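Local coordinates for protein phytase (Debaryomyces castellii, PDB 2GFI) that hydrolyses phytate (inositol hexakisphosphate) as a 3-phytase of the histidine acid phosphatase family, releasing inorganic phosphate, at residues A[35-40]-A[258-263]; A[283-288]-A[351-356]. All coordinates share one frame; numbering follows the deposited sequence.

Contact 1 of 2, residues A[35-40]-A[258-263]; sequences RFLGGA and YCAYEL
Leu37 and Ala40, the first and last residues of a type I' beta turn, press their side chains against one flank of helix 249-266 in this histidine acid phosphatase. The CA atoms of Ala40 and Ala260 lie 5.6 Å apart, and their methyl side chains meet directly, CB to CB, at 3.6 Å. Along Leu37, CB and then CG rest on Ala260 CB, at 3.8 and 4.2 Å; CD1 lodges between Ala260 CB and Cys259 SG and only grazes Leu263 CD2, and CD2 rests more loosely on the same sulfur. CG stands anti to the carbonyl carbon (chi1 -66°), and the next torsion (chi2 172°) sets CD1 against the helix. The sulfur belongs to a disulfide with Cys272. Gly38 and Gly39 both have positive phi, and the hydrogen bond from Ala40 N to Leu37 O (3.2 Å) closes the turn. Tyr261 packs on the Ala40 side of the turn, its side chain about 6 Å from that of His70, the predicted nucleophile. Ala40 O, a hydrogen-bond acceptor for Asn264 ND2 and Gln371 NE2, sits over one face of the Tyr261 ring, offset toward the rim, while Ala40 CB meets ring atom CE2 of Tyr261 at 3.5 Å.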
loop_
_atom_site.group_PDB
_atom_site.type_symbol
_atom_site.label_atom_id
_atom_site.label_comp_id
_atom_site.label_asym_id
_atom_site.label_seq_id
_atom_site.Cartn_x
_atom_site.Cartn_y
_atom_site.Cartn_z
ATOM N N ARG A 35 8.989 -3.662 15.063
ATOM C CA ARG A 35 9.562 -4.978 15.252
ATOM C C ARG A 35 10.906 -4.898 15.973
ATOM O O ARG A 35 11.393 -5.916 16.445
ATOM C CB ARG A 35 9.612 -5.816 13.936
ATOM C CG ARG A 35 8.193 -6.234 13.470
ATOM C CD ARG A 35 7.945 -7.716 13.024
ATOM N NE ARG A 35 6.604 -7.873 12.398
ATOM C CZ ARG A 35 6.282 -7.250 11.230
ATOM N NH1 ARG A 35 7.208 -6.472 10.624
ATOM N NH2 ARG A 35 5.075 -7.385 10.654
ATOM N N PHE A 36 11.469 -3.688 16.084
ATOM C CA PHE A 36 12.767 -3.500 16.741
ATOM C C PHE A 36 12.664 -2.845 18.092
ATOM O O PHE A 36 13.701 -2.621 18.759
ATOM C CB PHE A 36 13.725 -2.716 15.847
ATOM C CG PHE A 36 13.830 -3.294 14.481
ATOM C CD1 PHE A 36 14.217 -4.616 14.315
ATOM C CD2 PHE A 36 13.462 -2.551 13.375
ATOM C CE1 PHE A 36 14.260 -5.187 13.066
ATOM C CE2 PHE A 36 13.517 -3.121 12.102
ATOM C CZ PHE A 36 13.901 -4.438 11.951
ATOM N N LEU A 37 11.424 -2.543 18.500
ATOM C CA LEU A 37 11.215 -1.783 19.750
ATOM C C LEU A 37 10.809 -2.651 20.927
ATOM O O LEU A 37 10.364 -2.138 21.941
ATOM C CB LEU A 37 10.270 -0.595 19.549
ATOM C CG LEU A 37 10.899 0.450 18.619
ATOM C CD1 LEU A 37 9.898 1.545 18.252
ATOM C CD2 LEU A 37 12.141 1.010 19.260
ATOM N N GLY A 38 10.977 -3.967 20.773
ATOM C CA GLY A 38 10.893 -4.889 21.910
ATOM C C GLY A 38 9.511 -5.097 22.528
ATOM O O GLY A 38 9.415 -5.495 23.671
ATOM N N GLY A 39 8.440 -4.834 21.773
ATOM C CA GLY A 39 7.084 -4.929 22.325
ATOM C C GLY A 39 6.583 -3.653 22.978
ATOM O O GLY A 39 5.456 -3.605 23.454
ATOM N N ALA A 40 7.383 -2.599 22.984
ATOM C CA ALA A 40 6.994 -1.359 23.654
ATOM C C ALA A 40 6.148 -0.486 22.756
ATOM O O ALA A 40 5.330 0.311 23.231
ATOM C CB ALA A 40 8.245 -0.578 24.100
ATOM N N TYR A 258 12.108 5.362 24.740
ATOM C CA TYR A 258 11.559 6.696 24.640
ATOM C C TYR A 258 10.882 6.842 23.266
ATOM O O TYR A 258 9.743 7.291 23.169
ATOM C CB TYR A 258 12.731 7.684 24.816
ATOM C CG TYR A 258 12.352 9.131 24.996
ATOM C CD1 TYR A 258 12.741 9.839 26.155
ATOM C CD2 TYR A 258 11.630 9.822 24.005
ATOM C CE1 TYR A 258 12.426 11.178 26.317
ATOM C CE2 TYR A 258 11.321 11.149 24.159
ATOM C CZ TYR A 258 11.718 11.828 25.318
ATOM O OH TYR A 258 11.371 13.160 25.470
ATOM N N CYS A 259 11.608 6.469 22.206
ATOM C CA CYS A 259 11.078 6.405 20.853
ATOM C C CYS A 259 9.758 5.584 20.808
ATOM O O CYS A 259 8.725 6.066 20.343
ATOM C CB CYS A 259 12.147 5.786 19.927
ATOM S SG CYS A 259 11.529 4.945 18.459
ATOM N N ALA A 260 9.815 4.357 21.334
ATOM C CA ALA A 260 8.652 3.458 21.326
ATOM C C ALA A 260 7.487 4.091 22.040
ATOM O O ALA A 260 6.393 4.118 21.510
ATOM C CB ALA A 260 9.004 2.129 21.917
ATOM N N TYR A 261 7.737 4.631 23.236
ATOM C CA TYR A 261 6.699 5.325 23.984
ATOM C C TYR A 261 6.208 6.626 23.430
ATOM O O TYR A 261 5.028 6.873 23.495
ATOM C CB TYR A 261 7.030 5.381 25.486
ATOM C CG TYR A 261 6.851 3.998 25.998
ATOM C CD1 TYR A 261 5.577 3.498 26.200
ATOM C CD2 TYR A 261 7.939 3.156 26.161
ATOM C CE1 TYR A 261 5.380 2.210 26.607
ATOM C CE2 TYR A 261 7.754 1.844 26.587
ATOM C CZ TYR A 261 6.458 1.391 26.802
ATOM O OH TYR A 261 6.241 0.103 27.197
ATOM N N GLU A 262 7.081 7.468 22.884
ATOM C CA GLU A 262 6.612 8.700 22.280
ATOM C C GLU A 262 5.762 8.419 21.033
ATOM O O GLU A 262 4.770 9.131 20.741
ATOM C CB GLU A 262 7.798 9.583 21.887
ATOM C CG GLU A 262 7.355 10.971 21.449
ATOM C CD GLU A 262 8.525 11.923 21.353
ATOM O OE1 GLU A 262 9.546 11.562 20.726
ATOM O OE2 GLU A 262 8.422 13.034 21.910
ATOM N N LEU A 263 6.171 7.390 20.288
ATOM C CA LEU A 263 5.356 6.868 19.201
ATOM C C LEU A 263 3.950 6.460 19.708
ATOM O O LEU A 263 2.944 6.950 19.188
ATOM C CB LEU A 263 6.089 5.693 18.519
ATOM C CG LEU A 263 5.381 4.954 17.373
ATOM C CD1 LEU A 263 5.080 5.879 16.192
ATOM C CD2 LEU A 263 6.312 3.837 16.906
#

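Contact 2 of 2, residues A[283-288]-A[351-356]; sequences YSYSVD and DLPVDY
The backbones of helical residues 283-288 and the irregular loop 351-356 stay well apart, their nearest CA atoms, those of Asp288 and Leu352, being 8.7 Å from each other, and Tyr285 spans the gap. With CG anti to the backbone N (chi1 -175°), its ring reaches out from the helix. Tyr285 OH donates to Pro353 O at 2.5 Å, in the carbonyl plane and on a lone pair, with a C=O...donor angle of 144°; the acceptor lies at the ring edge. Leu352 CB and Pro353 CD each approach Tyr285 OH to 3.3 Å. The Leu352 side chain lies alongside Tyr285, running the other way, which brings Leu352 CD2 to 3.8 Å from Tyr285 CE1. A phenylalanine here would probably leave the Pro353 carbonyl without its donor from the helix and the loop less firmly tied. Asp288 offers CB to Leu352 CD2 at 4.3 Å while its carboxylate turns to His365 N and Ser361 OG. Tyr293 OH bonds to Leu352 O, so the loop between helices 333-343 and 365-368 is tied to helix 277-295, part of the largely helical region inserted between strands 189-194 and 326-331 of the histidine acid phosphatase fold.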
loop_
_atom_site.group_PDB
_atom_site.type_symbol
_atom_site.label_atom_id
_atom_site.label_comp_id
_atom_site.label_asym_id
_atom_site.label_seq_id
_atom_site.Cartn_x
_atom_site.Cartn_y
_atom_site.Cartn_z
ATOM N N TYR A 283 19.593 -3.342 19.333
ATOM C CA TYR A 283 18.720 -3.068 20.446
ATOM C C TYR A 283 17.651 -4.160 20.579
ATOM O O TYR A 283 17.448 -4.700 21.674
ATOM C CB TYR A 283 18.035 -1.719 20.342
ATOM C CG TYR A 283 17.032 -1.546 21.483
ATOM C CD1 TYR A 283 17.467 -1.209 22.773
ATOM C CD2 TYR A 283 15.667 -1.718 21.269
ATOM C CE1 TYR A 283 16.572 -1.030 23.822
ATOM C CE2 TYR A 283 14.758 -1.546 22.295
ATOM C CZ TYR A 283 15.220 -1.205 23.582
ATOM O OH TYR A 283 14.333 -1.023 24.606
ATOM N N SER A 284 16.950 -4.427 19.469
ATOM C CA SER A 284 15.881 -5.411 19.437
ATOM C C SER A 284 16.348 -6.744 19.971
ATOM O O SER A 284 15.634 -7.417 20.696
ATOM C CB SER A 284 15.395 -5.612 18.013
ATOM O OG SER A 284 14.199 -6.375 18.032
ATOM N N TYR A 285 17.557 -7.140 19.587
ATOM C CA TYR A 285 18.035 -8.449 19.986
ATOM C C TYR A 285 18.410 -8.467 21.462
ATOM O O TYR A 285 18.259 -9.508 22.124
ATOM C CB TYR A 285 19.179 -8.929 19.128
ATOM C CG TYR A 285 19.557 -10.336 19.494
ATOM C CD1 TYR A 285 18.625 -11.346 19.415
ATOM C CD2 TYR A 285 20.837 -10.639 19.988
ATOM C CE1 TYR A 285 18.955 -12.626 19.787
ATOM C CE2 TYR A 285 21.180 -11.913 20.350
ATOM C CZ TYR A 285 20.235 -12.901 20.246
ATOM O OH TYR A 285 20.530 -14.204 20.583
ATOM N N SER A 286 18.857 -7.321 21.996
ATOM C CA SER A 286 19.117 -7.238 23.446
ATOM C C SER A 286 17.849 -7.478 24.263
ATOM O O SER A 286 17.898 -8.101 25.352
ATOM C CB SER A 286 19.812 -5.917 23.837
ATOM O OG SER A 286 18.933 -4.813 23.779
ATOM N N VAL A 287 16.727 -6.981 23.739
ATOM C CA VAL A 287 15.422 -7.225 24.328
ATOM C C VAL A 287 15.002 -8.671 24.121
ATOM O O VAL A 287 14.499 -9.285 25.039
ATOM C CB VAL A 287 14.282 -6.259 23.790
ATOM C CG1 VAL A 287 12.924 -6.651 24.399
ATOM C CG2 VAL A 287 14.593 -4.812 24.098
ATOM N N ASP A 288 15.181 -9.231 22.933
ATOM C CA ASP A 288 14.855 -10.646 22.775
ATOM C C ASP A 288 15.622 -11.496 23.782
ATOM O O ASP A 288 15.059 -12.429 24.326
ATOM C CB ASP A 288 15.193 -11.135 21.389
ATOM C CG ASP A 288 14.173 -10.703 20.349
ATOM O OD1 ASP A 288 12.995 -10.404 20.728
ATOM O OD2 ASP A 288 14.472 -10.642 19.120
ATOM N N ASP A 351 19.050 -22.166 23.754
ATOM C CA ASP A 351 19.261 -20.864 24.325
ATOM C C ASP A 351 19.877 -19.921 23.308
ATOM O O ASP A 351 20.647 -20.340 22.450
ATOM C CB ASP A 351 20.138 -20.996 25.569
ATOM C CG ASP A 351 19.385 -21.630 26.743
ATOM O OD1 ASP A 351 18.130 -21.789 26.704
ATOM O OD2 ASP A 351 19.981 -22.000 27.771
ATOM N N LEU A 352 19.498 -18.653 23.399
ATOM C CA LEU A 352 19.930 -17.644 22.466
ATOM C C LEU A 352 21.409 -17.361 22.653
ATOM O O LEU A 352 21.898 -17.350 23.779
ATOM C CB LEU A 352 19.096 -16.372 22.658
ATOM C CG LEU A 352 17.865 -16.266 21.753
ATOM C CD1 LEU A 352 16.928 -17.499 21.884
ATOM C CD2 LEU A 352 17.106 -14.981 22.048
ATOM N N PRO A 353 22.132 -17.148 21.563
ATOM C CA PRO A 353 23.521 -16.769 21.676
ATOM C C PRO A 353 23.610 -15.320 22.126
ATOM O O PRO A 353 22.671 -14.541 21.913
ATOM C CB PRO A 353 24.035 -16.917 20.249
ATOM C CG PRO A 353 22.810 -16.639 19.376
ATOM C CD PRO A 353 21.682 -17.246 20.148
ATOM N N VAL A 354 24.737 -14.974 22.753
ATOM C CA VAL A 354 25.006 -13.617 23.222
ATOM C C VAL A 354 26.218 -13.023 22.524
ATOM O O VAL A 354 26.424 -11.810 22.538
ATOM C CB VAL A 354 25.229 -13.588 24.749
ATOM C CG1 VAL A 354 23.938 -13.955 25.460
ATOM C CG2 VAL A 354 26.415 -14.531 25.185
ATOM N N ASP A 355 27.020 -13.871 21.896
ATOM C CA ASP A 355 28.332 -13.429 21.431
ATOM C C ASP A 355 28.275 -12.993 19.970
ATOM O O ASP A 355 29.256 -12.567 19.392
ATOM C CB ASP A 355 29.397 -14.518 21.693
ATOM C CG ASP A 355 29.090 -15.832 20.953
ATOM O OD1 ASP A 355 27.894 -16.272 20.905
ATOM O OD2 ASP A 355 29.981 -16.500 20.378
ATOM N N TYR A 356 27.090 -13.061 19.381
ATOM C CA TYR A 356 26.865 -12.442 18.088
ATOM C C TYR A 356 25.388 -12.141 17.950
ATOM O O TYR A 356 24.617 -12.497 18.829
ATOM C CB TYR A 356 27.348 -13.370 16.967
ATOM C CG TYR A 356 26.469 -14.585 16.768
ATOM C CD1 TYR A 356 25.563 -14.649 15.693
ATOM C CD2 TYR A 356 26.535 -15.680 17.653
ATOM C CE1 TYR A 356 24.752 -15.777 15.515
ATOM C CE2 TYR A 356 25.754 -16.819 17.453
ATOM C CZ TYR A 356 24.860 -16.853 16.398
ATOM O OH TYR A 356 24.084 -17.972 16.207
#

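Both contacts hold a non-regular segment against one of two helices that follow each other in the chain, 249-266 for contact 1 and 277-295 for contact 2. They lie about 17 Å apart, centre to centre, yet they touch: residues 35-38 pack against helix 277-295, with Gly38 CA 3.7 Å from Val287 CG1 and Arg35 O weakly bonded to Ser284 OG, and Leu37 touches both helices. Contact 1 lies deeper, about 12 Å from the chain centre against 18 Å for contact 2, and near the predicted catalytic residues. It is apolar packing of small side chains on close backbones. Contact 2, farther out but still buried, relies on a long tyrosine and its hydrogen bond, and its Tyr356 reaches Lys400 of the second subunit.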